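Small TOPRIM domain protein (Geobacillus stearothermophilus, PDB 2FCJ) is of unknown function but carries a TOPRIM domain, the fold shared by topoisomerases and primases, and so probably acts on nucleic acids. Local coordinates at residues Lys6-Glu11 and Ala21-Pro26; Asp52-Ala57 and Leu102-Asp107; Asp46-Tyr51 and Arg72-Ala77. All blocks are in the same frame, centred on the assembly; numbering follows the deposited sequence.

Contact 1 of 3, residues Lys6-Glu11 and Ala21-Pro26; sequences KVIIVE and AVLNEP
Lys6 and Glu25 form a salt bridge within the beta-alpha-beta unit made by strand 6-10, helix 13-22 and strand 28-31, at the edge where the chain leaves the helix and heads back to the sheet. From CB of Lys6, which faces the 21-26 segment, the chain runs out fully extended; its first torsion sets CG beside the backbone N and anti to the carbonyl carbon (chi1 -63°). CD already lies near the carboxylate, 3.8 Å from Glu25 OE1, and CE comes to 3.6 Å from the same OE1. NZ then reaches Glu25 OE2 at 2.9 Å, meeting it on the syn side and only 16° out of the carboxylate plane. Glu25 crosses the lysine at about a right angle. A long, flexible cation suits this partly exposed edge, since its aliphatic arm lets CD and CE lie alongside the carboxylate while NZ makes the bond. With a methionine in place of Lys6, the Glu25 carboxylate would probably be left without its cationic mate, although OE2 could still accept its second bond, from the backbone N of Asp107. Phe106 also meets the ammonium group, in a cation-pi contact.

Deeper in, Leu23, the first residue beyond the helix, faces the buried Ile8 on the strand; both are branched hydrocarbons that can pack together, and Leu101 of helix 94-103 touches both. The two meet methyl to methyl, Ile8 CD1 lying 4.3 Å from Leu23 CD1. Beside the salt bridge, a water donates to Glu25 OE1 at 2.5 Å.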
loop_
_atom_site.group_PDB
_atom_site.type_symbol
_atom_site.label_atom_id
_atom_site.label_comp_id
_atom_site.label_asym_id
_atom_site.label_seq_id
_atom_site.Cartn_x
_atom_site.Cartn_y
_atom_site.Cartn_z
ATOM N N LYS A 6 -10.751 -2.482 -3.451
ATOM C CA LYS A 6 -9.594 -2.063 -2.675
ATOM C C LYS A 6 -8.357 -2.052 -3.522
ATOM O O LYS A 6 -8.107 -2.969 -4.290
ATOM C CB LYS A 6 -9.407 -2.993 -1.495
ATOM C CG LYS A 6 -10.575 -2.941 -0.537
ATOM C CD LYS A 6 -10.328 -3.844 0.654
ATOM C CE LYS A 6 -11.614 -4.094 1.417
ATOM N NZ LYS A 6 -11.311 -4.780 2.698
ATOM N N VAL A 7 -7.509 -1.062 -3.245
ATOM C CA VAL A 7 -6.253 -0.871 -3.946
ATOM C C VAL A 7 -5.178 -0.475 -2.931
ATOM O O VAL A 7 -5.410 0.423 -2.109
ATOM C CB VAL A 7 -6.374 0.271 -4.961
ATOM C CG1 VAL A 7 -5.049 0.469 -5.699
ATOM C CG2 VAL A 7 -7.507 -0.008 -5.954
ATOM N N ILE A 8 -4.039 -1.171 -2.941
ATOM C CA ILE A 8 -2.867 -0.766 -2.158
ATOM C C ILE A 8 -1.768 -0.363 -3.119
ATOM O O ILE A 8 -1.444 -1.106 -4.046
ATOM C CB ILE A 8 -2.373 -1.907 -1.241
ATOM C CG1 ILE A 8 -3.449 -2.253 -0.220
ATOM C CG2 ILE A 8 -1.076 -1.523 -0.490
ATOM C CD1 ILE A 8 -3.193 -3.556 0.481
ATOM N N ILE A 9 -1.188 0.811 -2.876
ATOM C CA ILE A 9 -0.065 1.300 -3.657
ATOM C C ILE A 9 1.185 1.228 -2.810
ATOM O O ILE A 9 1.176 1.604 -1.640
ATOM C CB ILE A 9 -0.320 2.748 -4.114
ATOM C CG1 ILE A 9 -1.629 2.819 -4.916
ATOM C CG2 ILE A 9 0.859 3.279 -4.930
ATOM C CD1 ILE A 9 -2.116 4.223 -5.211
ATOM N N VAL A 10 2.235 0.646 -3.376
ATOM C CA VAL A 10 3.547 0.558 -2.733
ATOM C C VAL A 10 4.615 1.031 -3.698
ATOM O O VAL A 10 4.372 1.173 -4.905
ATOM C CB VAL A 10 3.872 -0.896 -2.314
ATOM C CG1 VAL A 10 2.868 -1.397 -1.262
ATOM C CG2 VAL A 10 3.884 -1.825 -3.523
ATOM N N GLU A 11 5.817 1.241 -3.167
ATOM C CA GLU A 11 6.905 1.803 -3.956
ATOM C C GLU A 11 7.727 0.730 -4.662
ATOM O O GLU A 11 8.243 0.954 -5.765
ATOM C CB GLU A 11 7.814 2.677 -3.084
ATOM C CG GLU A 11 8.933 3.391 -3.864
ATOM C CD GLU A 11 9.648 4.459 -3.040
ATOM O OE1 GLU A 11 9.604 4.397 -1.789
ATOM O OE2 GLU A 11 10.296 5.343 -3.650
ATOM N N ALA A 21 1.142 -11.662 -0.676
ATOM C CA ALA A 21 1.260 -12.947 0.003
ATOM C C ALA A 21 0.456 -13.000 1.297
ATOM O O ALA A 21 0.006 -14.073 1.702
ATOM C CB ALA A 21 2.726 -13.284 0.263
ATOM N N VAL A 22 0.237 -11.851 1.933
ATOM C CA VAL A 22 -0.507 -11.865 3.189
ATOM C C VAL A 22 -2.009 -11.743 3.007
ATOM O O VAL A 22 -2.775 -12.069 3.907
ATOM C CB VAL A 22 0.017 -10.862 4.240
ATOM C CG1 VAL A 22 1.530 -10.880 4.283
ATOM C CG2 VAL A 22 -0.493 -9.472 3.967
ATOM N N LEU A 23 -2.433 -11.272 1.836
ATOM C CA LEU A 23 -3.835 -10.951 1.629
ATOM C C LEU A 23 -4.694 -12.181 1.382
ATOM O O LEU A 23 -4.254 -13.146 0.760
ATOM C CB LEU A 23 -3.991 -9.970 0.469
ATOM C CG LEU A 23 -3.577 -8.539 0.786
ATOM C CD1 LEU A 23 -3.489 -7.692 -0.467
ATOM C CD2 LEU A 23 -4.532 -7.955 1.787
ATOM N N ASN A 24 -5.916 -12.133 1.888
ATOM C CA ASN A 24 -6.863 -13.225 1.670
ATOM C C ASN A 24 -8.105 -12.783 0.901
ATOM O O ASN A 24 -9.127 -13.465 0.916
ATOM C CB ASN A 24 -7.268 -13.857 3.002
ATOM C CG ASN A 24 -7.977 -15.190 2.830
ATOM O OD1 ASN A 24 -7.605 -16.001 1.987
ATOM N ND2 ASN A 24 -8.996 -15.420 3.642
ATOM N N GLU A 25 -8.030 -11.611 0.280
ATOM C CA GLU A 25 -9.058 -11.156 -0.649
ATOM C C GLU A 25 -8.349 -10.527 -1.854
ATOM O O GLU A 25 -7.183 -10.139 -1.757
ATOM C CB GLU A 25 -9.961 -10.130 0.040
ATOM C CG GLU A 25 -9.231 -8.877 0.564
ATOM C CD GLU A 25 -10.177 -7.834 1.121
ATOM O OE1 GLU A 25 -11.155 -7.506 0.403
ATOM O OE2 GLU A 25 -9.948 -7.301 2.239
ATOM N N PRO A 26 -9.026 -10.464 -3.012
ATOM C CA PRO A 26 -8.418 -9.812 -4.168
ATOM C C PRO A 26 -8.277 -8.300 -3.961
ATOM O O PRO A 26 -9.204 -7.644 -3.513
ATOM C CB PRO A 26 -9.405 -10.111 -5.305
ATOM C CG PRO A 26 -10.683 -10.383 -4.629
ATOM C CD PRO A 26 -10.346 -11.034 -3.328
HETATM O O HOH W 1 -13.370 -7.263 1.594
#

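Contact 2 of 3, residues Asp52-Ala57 and Leu102-Asp107; sequences DVYLLA and LRARFD
A water oxygen sits over one face of the Phe106 ring, 3.7 Å above its centre, while spending its protons on Tyr54 OH and on the carbonyl O of Ala104. It joins strand 52-56 of the parallel sheet to the Schellman motif that ends helix 94-103. In that motif Arg105 takes a positive phi, and the chain bonds back twice, Phe106 N to Leu101 O and Arg105 N to Leu102 O. Phe106 CG lies anti to the carbonyl carbon (chi1 -72°), which brings the end of the ring nearer the strand than its CB.

The rings of Tyr54 and Phe106 make a T-shaped pair. The edge of Phe106 meets the face of Tyr54, with centroids 4.9 Å apart and planes at 64°. Phe106 CE2 stands over the centre of the tyrosine ring, and CZ comes down beside it, 3.5 Å from Tyr54 CD2. Tyrosine thus gives this buried place a flat pi face for the edge hydrogens of Phe106 to point into. Ala104 fits where the helix end comes close: its small CB lies obliquely beside the tyrosine ring, 4.3 Å from Tyr54 CE1.

Tyrosine rather than phenylalanine suits this strand position because its hydroxyl is used twice. Tyr54 OH accepts from the water oxygen at 3.2 Å, and it donates to the carboxylate of Asp52, two residues earlier on the same strand. That bond, 2.8 Å from Tyr54 OH to Asp52 OD2, arrives on the syn side but 34° out of the carboxylate plane.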
loop_
_atom_site.group_PDB
_atom_site.type_symbol
_atom_site.label_atom_id
_atom_site.label_comp_id
_atom_site.label_asym_id
_atom_site.label_seq_id
_atom_site.Cartn_x
_atom_site.Cartn_y
_atom_site.Cartn_z
ATOM N N ASP A 52 -11.336 2.194 -3.145
ATOM C CA ASP A 52 -10.911 2.352 -1.767
ATOM C C ASP A 52 -9.385 2.193 -1.749
ATOM O O ASP A 52 -8.865 1.075 -1.781
ATOM C CB ASP A 52 -11.596 1.275 -0.900
ATOM C CG ASP A 52 -11.326 1.432 0.579
ATOM O OD1 ASP A 52 -10.954 2.532 1.019
ATOM O OD2 ASP A 52 -11.542 0.451 1.331
ATOM N N VAL A 53 -8.665 3.309 -1.697
ATOM C CA VAL A 53 -7.248 3.312 -2.056
ATOM C C VAL A 53 -6.400 3.623 -0.826
ATOM O O VAL A 53 -6.741 4.506 -0.029
ATOM C CB VAL A 53 -6.964 4.369 -3.140
ATOM C CG1 VAL A 53 -5.503 4.345 -3.549
ATOM C CG2 VAL A 53 -7.850 4.156 -4.353
ATOM N N TYR A 54 -5.274 2.914 -0.719
ATOM C CA TYR A 54 -4.352 3.014 0.405
ATOM C C TYR A 54 -2.951 3.148 -0.152
ATOM O O TYR A 54 -2.625 2.535 -1.175
ATOM C CB TYR A 54 -4.412 1.759 1.270
ATOM C CG TYR A 54 -5.790 1.478 1.833
ATOM C CD1 TYR A 54 -6.127 1.874 3.112
ATOM C CD2 TYR A 54 -6.765 0.871 1.062
ATOM C CE1 TYR A 54 -7.398 1.621 3.625
ATOM C CE2 TYR A 54 -8.027 0.612 1.573
ATOM C CZ TYR A 54 -8.327 0.999 2.845
ATOM O OH TYR A 54 -9.586 0.730 3.343
ATOM N N LEU A 55 -2.123 3.916 0.536
ATOM C CA LEU A 55 -0.696 4.012 0.249
ATOM C C LEU A 55 0.102 3.477 1.436
ATOM O O LEU A 55 -0.034 3.975 2.563
ATOM C CB LEU A 55 -0.306 5.473 -0.001
ATOM C CG LEU A 55 1.187 5.707 -0.180
ATOM C CD1 LEU A 55 1.724 5.109 -1.463
ATOM C CD2 LEU A 55 1.478 7.194 -0.119
ATOM N N LEU A 56 0.949 2.487 1.168
ATOM C CA LEU A 56 1.829 1.883 2.169
ATOM C C LEU A 56 3.290 2.098 1.779
ATOM O O LEU A 56 3.783 1.437 0.867
ATOM C CB LEU A 56 1.533 0.383 2.301
ATOM C CG LEU A 56 2.438 -0.412 3.259
ATOM C CD1 LEU A 56 2.304 0.080 4.698
ATOM C CD2 LEU A 56 2.179 -1.910 3.152
ATOM N N ALA A 57 3.952 3.052 2.431
ATOM C CA ALA A 57 5.298 3.450 2.058
ATOM C C ALA A 57 6.226 3.192 3.228
ATOM O O ALA A 57 5.789 3.152 4.380
ATOM C CB ALA A 57 5.334 4.932 1.698
ATOM N N LEU A 102 -4.783 -5.781 8.566
ATOM C CA LEU A 102 -5.969 -6.177 9.302
ATOM C C LEU A 102 -6.584 -4.997 10.037
ATOM O O LEU A 102 -7.806 -4.859 10.087
ATOM C CB LEU A 102 -5.602 -7.270 10.293
ATOM C CG LEU A 102 -6.787 -7.736 11.129
ATOM C CD1 LEU A 102 -7.874 -8.387 10.262
ATOM C CD2 LEU A 102 -6.282 -8.691 12.199
ATOM N N ARG A 103 -5.751 -4.160 10.640
ATOM C CA ARG A 103 -6.230 -2.947 11.298
ATOM C C ARG A 103 -6.986 -2.049 10.319
ATOM O O ARG A 103 -7.939 -1.368 10.697
ATOM C CB ARG A 103 -5.051 -2.182 11.919
ATOM C CG ARG A 103 -5.434 -0.904 12.663
ATOM C CD ARG A 103 -4.199 -0.227 13.275
ATOM N NE ARG A 103 -3.164 0.057 12.280
ATOM C CZ ARG A 103 -1.917 0.412 12.575
ATOM N NH1 ARG A 103 -1.542 0.540 13.840
ATOM N NH2 ARG A 103 -1.041 0.651 11.606
ATOM N N ALA A 104 -6.567 -2.057 9.057
ATOM C CA ALA A 104 -7.242 -1.290 8.014
ATOM C C ALA A 104 -8.391 -2.053 7.341
ATOM O O ALA A 104 -8.908 -1.623 6.319
ATOM C CB ALA A 104 -6.217 -0.823 6.970
ATOM N N ARG A 105 -8.772 -3.189 7.915
ATOM C CA ARG A 105 -9.939 -3.948 7.450
ATOM C C ARG A 105 -9.741 -4.771 6.181
ATOM O O ARG A 105 -10.711 -5.159 5.540
ATOM C CB ARG A 105 -11.176 -3.048 7.341
ATOM C CG ARG A 105 -11.661 -2.528 8.685
ATOM C CD ARG A 105 -12.868 -1.616 8.538
ATOM N NE ARG A 105 -12.966 -0.668 9.644
ATOM C CZ ARG A 105 -12.368 0.517 9.666
ATOM N NH1 ARG A 105 -11.632 0.910 8.636
ATOM N NH2 ARG A 105 -12.509 1.315 10.714
ATOM N N PHE A 106 -8.498 -5.148 5.883
ATOM C CA PHE A 106 -8.234 -6.144 4.874
ATOM C C PHE A 106 -8.359 -7.552 5.460
ATOM O O PHE A 106 -7.863 -7.833 6.583
ATOM C CB PHE A 106 -6.824 -5.959 4.322
ATOM C CG PHE A 106 -6.666 -4.738 3.453
ATOM C CD1 PHE A 106 -6.909 -4.821 2.097
ATOM C CD2 PHE A 106 -6.304 -3.510 3.987
ATOM C CE1 PHE A 106 -6.753 -3.713 1.274
ATOM C CE2 PHE A 106 -6.192 -2.401 3.162
ATOM C CZ PHE A 106 -6.418 -2.512 1.813
ATOM N N ASP A 107 -8.867 -8.475 4.643
ATOM C CA ASP A 107 -8.769 -9.909 4.919
ATOM C C ASP A 107 -7.342 -10.362 4.716
ATOM O O ASP A 107 -6.808 -10.266 3.612
ATOM C CB ASP A 107 -9.629 -10.701 3.934
ATOM C CG ASP A 107 -11.108 -10.520 4.161
ATOM O OD1 ASP A 107 -11.489 -9.802 5.102
ATOM O OD2 ASP A 107 -11.894 -11.138 3.412
HETATM O O HOH W 2 -9.935 -2.393 3.922
#

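Contact 3 of 3, residues Asp46-Tyr51 and Arg72-Ala77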
loop_
_atom_site.group_PDB
_atom_site.type_symbol
_atom_site.label_atom_id
_atom_site.label_comp_id
_atom_site.label_asym_id
_atom_site.label_seq_id
_atom_site.Cartn_x
_atom_site.Cartn_y
_atom_site.Cartn_z
ATOM N N ASP A 46 -7.434 9.513 -11.252
ATOM C CA ASP A 46 -8.615 9.563 -12.099
ATOM C C ASP A 46 -9.203 8.164 -12.285
ATOM O O ASP A 46 -10.417 7.949 -12.145
ATOM C CB ASP A 46 -8.267 10.166 -13.462
ATOM C CG ASP A 46 -8.100 11.683 -13.417
ATOM O OD1 ASP A 46 -8.498 12.304 -12.408
ATOM O OD2 ASP A 46 -7.628 12.257 -14.424
ATOM N N GLU A 47 -8.340 7.212 -12.622
ATOM C CA GLU A 47 -8.773 5.842 -12.851
ATOM C C GLU A 47 -9.386 5.238 -11.597
ATOM O O GLU A 47 -10.357 4.475 -11.683
ATOM C CB GLU A 47 -7.602 4.981 -13.321
ATOM C CG GLU A 47 -7.153 5.249 -14.749
ATOM C CD GLU A 47 -5.886 4.497 -15.090
ATOM O OE1 GLU A 47 -5.129 4.167 -14.152
ATOM O OE2 GLU A 47 -5.645 4.243 -16.289
ATOM N N LEU A 48 -8.879 5.646 -10.438
ATOM C CA LEU A 48 -9.273 5.007 -9.187
ATOM C C LEU A 48 -10.386 5.755 -8.450
ATOM O O LEU A 48 -10.691 5.439 -7.307
ATOM C CB LEU A 48 -8.061 4.797 -8.276
ATOM C CG LEU A 48 -7.036 3.791 -8.817
ATOM C CD1 LEU A 48 -5.812 3.708 -7.920
ATOM C CD2 LEU A 48 -7.631 2.414 -9.100
ATOM N N GLU A 49 -11.028 6.714 -9.110
ATOM C CA GLU A 49 -12.195 7.346 -8.491
ATOM C C GLU A 49 -13.238 6.302 -8.111
ATOM O O GLU A 49 -13.593 5.445 -8.924
ATOM C CB GLU A 49 -12.815 8.409 -9.406
ATOM C CG GLU A 49 -14.144 8.979 -8.898
ATOM C CD GLU A 49 -14.053 9.632 -7.524
ATOM O OE1 GLU A 49 -13.044 10.317 -7.253
ATOM O OE2 GLU A 49 -15.035 9.524 -6.748
ATOM N N GLY A 50 -13.716 6.344 -6.874
ATOM C CA GLY A 50 -14.732 5.391 -6.434
ATOM C C GLY A 50 -14.140 4.140 -5.817
ATOM O O GLY A 50 -14.841 3.383 -5.148
ATOM N N TYR A 51 -12.821 3.973 -5.942
ATOM C CA TYR A 51 -12.139 2.849 -5.312
ATOM C C TYR A 51 -11.711 3.211 -3.905
ATOM O O TYR A 51 -11.691 4.391 -3.517
ATOM C CB TYR A 51 -10.896 2.447 -6.101
ATOM C CG TYR A 51 -11.189 1.625 -7.327
ATOM C CD1 TYR A 51 -10.908 0.266 -7.358
ATOM C CD2 TYR A 51 -11.738 2.209 -8.460
ATOM C CE1 TYR A 51 -11.148 -0.477 -8.495
ATOM C CE2 TYR A 51 -11.978 1.469 -9.601
ATOM C CZ TYR A 51 -11.704 0.118 -9.599
ATOM O OH TYR A 51 -11.954 -0.635 -10.730
ATOM N N ARG A 72 -0.412 15.846 -2.074
ATOM C CA ARG A 72 -0.608 16.935 -3.035
ATOM C C ARG A 72 -1.432 16.484 -4.252
ATOM O O ARG A 72 -2.341 17.191 -4.687
ATOM C CB ARG A 72 0.754 17.499 -3.458
ATOM C CG ARG A 72 0.712 18.564 -4.556
ATOM C CD ARG A 72 2.097 19.181 -4.815
ATOM N NE ARG A 72 3.114 18.174 -5.116
ATOM C CZ ARG A 72 3.341 17.665 -6.329
ATOM N NH1 ARG A 72 2.636 18.094 -7.367
ATOM N NH2 ARG A 72 4.282 16.741 -6.507
ATOM N N MET A 73 -1.103 15.316 -4.802
ATOM C CA MET A 73 -1.690 14.860 -6.083
ATOM C C MET A 73 -2.894 13.908 -5.935
ATOM O O MET A 73 -3.688 13.748 -6.866
ATOM C CB MET A 73 -0.615 14.178 -6.945
ATOM C CG MET A 73 0.546 15.071 -7.367
ATOM S SD MET A 73 0.042 16.373 -8.509
ATOM C CE MET A 73 -0.761 15.430 -9.818
ATOM N N PHE A 74 -2.945 13.186 -4.821
ATOM C CA PHE A 74 -3.891 12.072 -4.697
ATOM C C PHE A 74 -4.363 12.025 -3.254
ATOM O O PHE A 74 -4.128 11.055 -2.550
ATOM C CB PHE A 74 -3.171 10.783 -5.078
ATOM C CG PHE A 74 -4.088 9.606 -5.393
ATOM C CD1 PHE A 74 -5.465 9.653 -5.165
ATOM C CD2 PHE A 74 -3.545 8.429 -5.892
ATOM C CE1 PHE A 74 -6.279 8.530 -5.453
ATOM C CE2 PHE A 74 -4.344 7.330 -6.158
ATOM C CZ PHE A 74 -5.708 7.390 -5.954
ATOM N N PRO A 75 -5.025 13.090 -2.798
ATOM C CA PRO A 75 -5.424 13.201 -1.394
ATOM C C PRO A 75 -6.445 12.131 -0.973
ATOM O O PRO A 75 -6.594 11.859 0.214
ATOM C CB PRO A 75 -6.028 14.613 -1.329
ATOM C CG PRO A 75 -6.453 14.906 -2.740
ATOM C CD PRO A 75 -5.378 14.297 -3.573
ATOM N N GLU A 76 -7.046 11.460 -1.952
ATOM C CA GLU A 76 -8.086 10.464 -1.697
ATOM C C GLU A 76 -7.490 9.223 -1.082
ATOM O O GLU A 76 -8.207 8.452 -0.434
ATOM C CB GLU A 76 -8.784 10.079 -3.012
ATOM C CG GLU A 76 -9.608 11.178 -3.626
ATOM C CD GLU A 76 -8.885 11.915 -4.733
ATOM O OE1 GLU A 76 -7.646 12.086 -4.667
ATOM O OE2 GLU A 76 -9.560 12.353 -5.679
ATOM N N ALA A 77 -6.206 8.993 -1.343
ATOM C CA ALA A 77 -5.544 7.786 -0.886
ATOM C C ALA A 77 -5.283 7.857 0.605
ATOM O O ALA A 77 -4.718 8.842 1.106
ATOM C CB ALA A 77 -4.240 7.584 -1.638
HETATM O O HOH W 3 -12.130 12.741 -5.695
HETATM O O HOH W 4 -9.722 6.106 -1.697
#
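Two helix-to-strand turns of the alpha/beta TOPRIM fold meet through Leu48 and Phe74: a type II turn from Leu48 to Tyr51 follows helix 38-47, and a type I turn from Phe74 to Ala77 follows helix 61-73. Each is closed by a backbone bond, Tyr51 N to Leu48 O at 2.9 Å and Ala77 N to Phe74 O at 3.2 Å. Gly50 takes a positive phi in the first turn, where a CB would press on the preceding carbonyl O.

Between the two turns the apolar side chains cross at about a right angle. Leu48 CD1 comes to the ring edge of Phe74, 4.2 Å from CZ, while its other branch, CD2, lies over the rim of the Tyr51 ring. Phe74 reaches that far because its CG is anti to the backbone N (chi1 -163°), which carries the end of the ring toward Leu48; Val53 of strand 52-56 packs against both side chains, and Ile9 of strand 6-10 against Phe74. Over one face of the Phe74 ring sits Ala77 CB, 4.2 Å above its centre, a small methyl that fits against the flat ring.

On the exposed side, Glu49 and Glu76 approach each other as like charges, with Glu49 OE1 4.3 Å from Glu76 OE2. A water between them probably eases the repulsion, giving one proton to each: 3.0 Å to Glu49 OE1 and 2.6 Å to Glu76 OE2.

How the contacts relate
From the N terminus, contact 1 closes first, a short loop in which the chain beyond helix 13-22 returns toward strand 6-10, and it is complete before the others begin. Contacts 3 and 2 then cross: 46-51 and 52-57 are consecutive, but 46-51 finds its partner at 72-77 while 52-57 waits for 102-107, beyond strand 78-80. Contacts 1 and 2 share one face of the sheet, where the segments that follow helices 13-22 and 94-103 meet, Asn24 N lying 2.7 Å from Asp107 O in a probable hydrogen bond. Contact 3 lies on the other face with helices 38-47 and 61-73, reached through Val7, Ile9 and Val53. The neighbouring central strands 6-10 and 52-56 thus join both layers.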